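Local structure of tryparedoxin II (Crithidia fasciculata, 1I5G) at residues A[7-12]-A[93-98]; A[11-16]-A[85-90]. The protein probably carries reducing equivalents from trypanothione to other proteins as a thioredoxin-like dithiol-disulfide electron carrier, and binds glutathionylspermidine. The protein carries 1 engineered substitution. One frame throughout, in Å; residues are numbered along the deposited sequence.

Contact 1. Residues A[7-12]-A[93-98]; sequences FPYSTN and DRKGME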
loop_
_atom_site.group_PDB
_atom_site.type_symbol
_atom_site.label_atom_id
_atom_site.label_comp_id
_atom_site.label_asym_id
_atom_site.label_seq_id
_atom_site.Cartn_x
_atom_site.Cartn_y
_atom_site.Cartn_z
ATOM N N PHE A 7 -9.545 8.355 -0.924
ATOM C CA PHE A 7 -9.066 9.148 0.190
ATOM C C PHE A 7 -10.147 10.119 0.720
ATOM O O PHE A 7 -9.842 11.307 0.706
ATOM C CB PHE A 7 -7.767 9.786 -0.211
ATOM C CG PHE A 7 -6.701 8.760 -0.460
ATOM C CD1 PHE A 7 -5.948 8.300 0.590
ATOM C CD2 PHE A 7 -6.446 8.244 -1.728
ATOM C CE1 PHE A 7 -4.969 7.358 0.397
ATOM C CE2 PHE A 7 -5.476 7.311 -1.934
ATOM C CZ PHE A 7 -4.726 6.863 -0.882
ATOM N N PRO A 8 -11.312 9.703 1.167
ATOM C CA PRO A 8 -12.288 10.677 1.670
ATOM C C PRO A 8 -11.858 11.520 2.861
ATOM O O PRO A 8 -12.388 12.628 2.995
ATOM C CB PRO A 8 -13.426 9.784 2.076
ATOM C CG PRO A 8 -12.836 8.441 2.311
ATOM C CD PRO A 8 -11.806 8.317 1.233
ATOM N N TYR A 9 -10.953 11.077 3.724
ATOM C CA TYR A 9 -10.655 11.788 4.956
ATOM C C TYR A 9 -9.212 12.246 5.044
ATOM O O TYR A 9 -8.911 13.034 5.928
ATOM C CB TYR A 9 -10.996 10.936 6.174
ATOM C CG TYR A 9 -12.387 10.418 6.091
ATOM C CD1 TYR A 9 -13.460 11.303 6.271
ATOM C CD2 TYR A 9 -12.654 9.106 5.816
ATOM C CE1 TYR A 9 -14.741 10.858 6.187
ATOM C CE2 TYR A 9 -13.952 8.631 5.721
ATOM C CZ TYR A 9 -14.987 9.538 5.909
ATOM O OH TYR A 9 -16.252 9.017 5.801
ATOM N N SER A 10 -8.293 11.804 4.186
ATOM C CA SER A 10 -6.918 12.294 4.214
ATOM C C SER A 10 -6.550 13.022 2.916
ATOM O O SER A 10 -6.674 12.428 1.842
ATOM C CB SER A 10 -5.963 11.103 4.400
ATOM O OG SER A 10 -5.998 10.588 5.731
ATOM N N THR A 11 -6.095 14.251 3.073
ATOM C CA THR A 11 -5.577 14.858 1.859
ATOM C C THR A 11 -4.064 14.651 1.734
ATOM O O THR A 11 -3.545 14.714 0.627
ATOM C CB THR A 11 -5.949 16.315 1.733
ATOM O OG1 THR A 11 -5.278 16.882 2.829
ATOM C CG2 THR A 11 -7.313 16.622 2.233
ATOM N N ASN A 12 -3.345 14.396 2.814
ATOM C CA ASN A 12 -1.921 14.093 2.799
ATOM C C ASN A 12 -1.685 12.685 3.296
ATOM O O ASN A 12 -2.394 12.155 4.121
ATOM C CB ASN A 12 -1.090 15.059 3.669
ATOM C CG ASN A 12 -1.009 16.450 3.078
ATOM O OD1 ASN A 12 -1.441 17.393 3.720
ATOM N ND2 ASN A 12 -0.458 16.586 1.855
ATOM N N ASP A 93 -6.429 8.374 10.683
ATOM C CA ASP A 93 -7.536 8.214 9.736
ATOM C C ASP A 93 -8.017 6.766 9.753
ATOM O O ASP A 93 -7.867 5.981 8.814
ATOM C CB ASP A 93 -7.114 8.590 8.314
ATOM C CG ASP A 93 -8.272 8.551 7.322
ATOM O OD1 ASP A 93 -9.442 8.305 7.694
ATOM O OD2 ASP A 93 -7.996 8.777 6.120
ATOM N N ARG A 94 -8.609 6.400 10.881
ATOM C CA ARG A 94 -9.192 5.073 11.041
ATOM C C ARG A 94 -10.355 4.808 10.091
ATOM O O ARG A 94 -10.467 3.759 9.455
ATOM C CB ARG A 94 -9.546 4.802 12.514
ATOM C CG ARG A 94 -8.341 4.883 13.493
ATOM C CD ARG A 94 -7.393 3.647 13.529
ATOM N NE ARG A 94 -6.580 3.549 12.326
ATOM C CZ ARG A 94 -6.031 2.434 11.851
ATOM N NH1 ARG A 94 -6.197 1.279 12.480
ATOM N NH2 ARG A 94 -5.315 2.470 10.747
ATOM N N LYS A 95 -11.212 5.807 9.990
ATOM C CA LYS A 95 -12.349 5.745 9.085
ATOM C C LYS A 95 -11.892 5.463 7.643
ATOM O O LYS A 95 -12.513 4.698 6.904
ATOM C CB LYS A 95 -13.178 7.041 9.123
ATOM C CG LYS A 95 -14.074 7.274 10.341
ATOM C CD LYS A 95 -14.939 8.536 10.211
ATOM C CE LYS A 95 -15.470 9.024 11.561
ATOM N NZ LYS A 95 -16.309 10.262 11.558
ATOM N N GLY A 96 -10.791 6.068 7.216
ATOM C CA GLY A 96 -10.266 5.887 5.863
ATOM C C GLY A 96 -9.721 4.489 5.642
ATOM O O GLY A 96 -9.834 3.889 4.574
ATOM N N MET A 97 -9.114 3.925 6.690
ATOM C CA MET A 97 -8.699 2.517 6.668
ATOM C C MET A 97 -9.898 1.581 6.510
ATOM O O MET A 97 -9.868 0.641 5.717
ATOM C CB MET A 97 -7.865 2.150 7.898
ATOM C CG MET A 97 -7.518 0.656 8.027
ATOM S SD MET A 97 -8.858 -0.330 8.778
ATOM C CE MET A 97 -8.604 0.176 10.425
ATOM N N GLU A 98 -10.978 1.848 7.235
ATOM C CA GLU A 98 -12.155 0.969 7.137
ATOM C C GLU A 98 -12.812 1.105 5.750
ATOM O O GLU A 98 -13.263 0.118 5.163
ATOM C CB GLU A 98 -13.180 1.238 8.226
ATOM C CG GLU A 98 -12.677 1.009 9.636
ATOM C CD GLU A 98 -12.376 -0.449 9.985
ATOM O OE1 GLU A 98 -12.797 -1.349 9.226
ATOM O OE2 GLU A 98 -11.716 -0.664 11.035
HETATM O O HOH W 1 -9.246 8.771 3.729
#
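The carboxylate of D93 reaches from the start of helix 94-103 to the loop at Y9 and S10. Its path begins at CB, which lies 3.5 Å from S10 OG. From there CG extends anti to D93's own backbone N (chi1 -175°), which presents one oxygen to the helix and the other to the loop. OD1 accepts from G96 N at 2.7 Å, met from above the carboxylate plane, 50° out of it. This makes D93 a classical N-cap: a short acidic side chain that satisfies an amide of the first helical turn. The same OD1 lies 3.4 Å from Y9 CB, and the phenol ring stands almost perpendicular to the carboxylate. OD2 accepts from S10 OG at 2.7 Å, on its anti side and 31° out of plane. It also accepts from a water, 2.7 Å from OD2, which in turn receives Y9 N at 2.9 Å. Three donors thus fix the rotation of the carboxylate, and together with the helix N-terminus they would tend to stabilise its negative charge. Serine suits its place because its short hydroxyl side chain meets OD2 directly in a buried spot. G96, lacking a side chain, lets OD2 lie close to its CA. K95 packs its aliphatic part on the Y9 ring, which remains largely exposed: K95 CB is 3.8 Å from Y9 CE2, and K95 CD lies over one ring face before the extended chain carries its amine away. Behind this junction M97 packs on I68 of strand 63-69, R94 NH2 donates to S69 O at the end of that strand, and F7 touches M66, so the loop before strand 12-15 and the first turn of helix 94-103 both meet the sheet of the thioredoxin-like fold.

Contact 2. Residues A[11-16]-A[85-90]; sequences TNVLKG and PWLALP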
loop_
_atom_site.group_PDB
_atom_site.type_symbol
_atom_site.label_atom_id
_atom_site.label_comp_id
_atom_site.label_asym_id
_atom_site.label_seq_id
_atom_site.Cartn_x
_atom_site.Cartn_y
_atom_site.Cartn_z
ATOM N N THR A 11 -6.095 14.251 3.073
ATOM C CA THR A 11 -5.577 14.858 1.859
ATOM C C THR A 11 -4.064 14.651 1.734
ATOM O O THR A 11 -3.545 14.714 0.627
ATOM C CB THR A 11 -5.949 16.315 1.733
ATOM O OG1 THR A 11 -5.278 16.882 2.829
ATOM C CG2 THR A 11 -7.313 16.622 2.233
ATOM N N ASN A 12 -3.345 14.396 2.814
ATOM C CA ASN A 12 -1.921 14.093 2.799
ATOM C C ASN A 12 -1.685 12.685 3.296
ATOM O O ASN A 12 -2.394 12.155 4.121
ATOM C CB ASN A 12 -1.090 15.059 3.669
ATOM C CG ASN A 12 -1.009 16.450 3.078
ATOM O OD1 ASN A 12 -1.441 17.393 3.720
ATOM N ND2 ASN A 12 -0.458 16.586 1.855
ATOM N N VAL A 13 -0.640 12.072 2.786
ATOM C CA VAL A 13 -0.150 10.780 3.232
ATOM C C VAL A 13 1.261 10.922 3.758
ATOM O O VAL A 13 1.941 11.942 3.559
ATOM C CB VAL A 13 -0.287 9.708 2.144
ATOM C CG1 VAL A 13 -1.742 9.530 1.751
ATOM C CG2 VAL A 13 0.502 10.099 0.934
ATOM N N LEU A 14 1.726 9.891 4.458
ATOM C CA LEU A 14 3.047 9.914 5.091
ATOM C C LEU A 14 4.135 9.384 4.195
ATOM O O LEU A 14 3.893 8.538 3.333
ATOM C CB LEU A 14 3.032 8.970 6.299
ATOM C CG LEU A 14 1.936 9.159 7.341
ATOM C CD1 LEU A 14 2.224 8.252 8.518
ATOM C CD2 LEU A 14 1.729 10.582 7.836
ATOM N N LYS A 15 5.354 9.890 4.400
ATOM C CA LYS A 15 6.584 9.325 3.860
ATOM C C LYS A 15 7.630 9.546 4.949
ATOM O O LYS A 15 7.953 10.690 5.284
ATOM C CB LYS A 15 7.092 10.028 2.590
ATOM C CG LYS A 15 8.287 9.312 2.018
ATOM C CD LYS A 15 8.588 9.859 0.640
ATOM C CE LYS A 15 9.795 9.097 0.113
ATOM N NZ LYS A 15 9.881 7.653 0.474
ATOM N N GLY A 16 8.195 8.487 5.507
ATOM C CA GLY A 16 9.178 8.652 6.572
ATOM C C GLY A 16 8.548 9.360 7.755
ATOM O O GLY A 16 7.536 8.925 8.296
ATOM N N PRO A 85 9.897 1.734 3.562
ATOM C CA PRO A 85 10.392 2.846 2.753
ATOM C C PRO A 85 9.368 3.626 1.957
ATOM O O PRO A 85 9.734 4.593 1.286
ATOM C CB PRO A 85 11.371 2.107 1.831
ATOM C CG PRO A 85 10.609 0.834 1.563
ATOM C CD PRO A 85 9.961 0.455 2.843
ATOM N N TRP A 86 8.092 3.203 2.025
ATOM C CA TRP A 86 7.046 3.715 1.138
ATOM C C TRP A 86 6.081 4.643 1.853
ATOM O O TRP A 86 6.470 5.232 2.859
ATOM C CB TRP A 86 6.361 2.534 0.440
ATOM C CG TRP A 86 5.951 1.463 1.374
ATOM C CD1 TRP A 86 5.056 1.538 2.415
ATOM C CD2 TRP A 86 6.420 0.128 1.389
ATOM N NE1 TRP A 86 4.946 0.342 3.066
ATOM C CE2 TRP A 86 5.780 -0.560 2.445
ATOM C CE3 TRP A 86 7.344 -0.580 0.591
ATOM C CZ2 TRP A 86 6.039 -1.903 2.726
ATOM C CZ3 TRP A 86 7.570 -1.905 0.866
ATOM C CH2 TRP A 86 6.957 -2.548 1.912
ATOM N N LEU A 87 4.861 4.830 1.389
ATOM C CA LEU A 87 3.899 5.769 1.930
ATOM C C LEU A 87 2.976 5.076 2.929
ATOM O O LEU A 87 2.932 3.839 3.012
ATOM C CB LEU A 87 3.056 6.365 0.804
ATOM C CG LEU A 87 3.854 7.038 -0.321
ATOM C CD1 LEU A 87 2.922 7.695 -1.312
ATOM C CD2 LEU A 87 4.913 8.045 0.216
ATOM N N ALA A 88 2.227 5.870 3.683
ATOM C CA ALA A 88 1.187 5.306 4.515
ATOM C C ALA A 88 0.014 6.240 4.600
ATOM O O ALA A 88 0.119 7.462 4.625
ATOM C CB ALA A 88 1.689 4.996 5.920
ATOM N N LEU A 89 -1.168 5.651 4.674
ATOM C CA LEU A 89 -2.378 6.379 5.088
ATOM C C LEU A 89 -2.157 6.691 6.577
ATOM O O LEU A 89 -1.840 5.773 7.337
ATOM C CB LEU A 89 -3.634 5.506 4.888
ATOM C CG LEU A 89 -4.921 6.245 5.288
ATOM C CD1 LEU A 89 -5.248 7.313 4.268
ATOM C CD2 LEU A 89 -6.062 5.220 5.342
ATOM N N PRO A 90 -2.276 7.938 7.030
ATOM C CA PRO A 90 -2.018 8.252 8.436
ATOM C C PRO A 90 -2.858 7.410 9.387
ATOM O O PRO A 90 -4.052 7.194 9.149
ATOM C CB PRO A 90 -2.359 9.739 8.496
ATOM C CG PRO A 90 -1.989 10.238 7.142
ATOM C CD PRO A 90 -2.610 9.159 6.274
HETATM O O HOH W 2 8.742 5.794 4.442
#
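L14 and A88 form an antiparallel hydrogen-bonded pair that joins strand 12-15 to the short strand 87-88. L14 N donates to A88 O at 2.9 Å, almost straight (176°) and in the carbonyl plane. The return bond, A88 N to L14 O at 3.2 Å, is more bent, its donor 36° above the carbonyl plane. L14 O has a further neighbour in L87 CA, whose C-H contact is 3.1 Å long, so the carbonyl is met by a bent N-H bond and a C-H contact. The side chain of L14, the residue most covered here, leans beside its own backbone N (chi1 -53°). This turn sends one methyl, CD1, to 4.2 Å from A88 CB and the other, CD2, to 3.8 Å from P90 CG. The small methyl of A88 lies beside L14 on the same face, where F77 and Y81 of helix 74-81 pack against both. P90, just beyond strand 87-88, has no N-H to pair with and offers an apolar ring, whose CG also sits 3.6 Å from N12 O. L87 points to the other face, with V13 on one flank and K15 on the other. Its CD1 meets V13 CG2 at 4.1 Å, while its CD2 lies 3.8 Å from K15 CB; the lysine thus lends its aliphatic root to the packing. Just beyond the strand ends a water links G16 N to W86 O, which Y81 OH also bonds. The chemistry is that of a short antiparallel junction: two backbone bonds set the register, and aliphatic side chains flank them on both faces, L14, A88 and P90 on one, V13, L87 and the root of K15 on the other. The contact is therefore mainly backbone hydrogen bonding and apolar packing, with a water at one end.

In the fold
Contacts 1 and 2 start from the same run of chain, share T11 and N12, and have centres about 11 Å apart. L89, which follows strand 87-88, connects them: its CD1 is 3.7 Å from S10 OG and its CD2 is 3.6 Å from M97 N. The N-terminal region therefore holds the N-cap residue D93 in place in 7-12/93-98 and then adds strand 12-15 beside 87-88 in 11-16/85-90, extending the mixed sheet. None of the glutathionylspermidine-pocket residues, such as W39, C40 and I109, belongs to either contact. The nearest link in sequence is helix 94-103, whose far end leads into the pocket loop K107-P110.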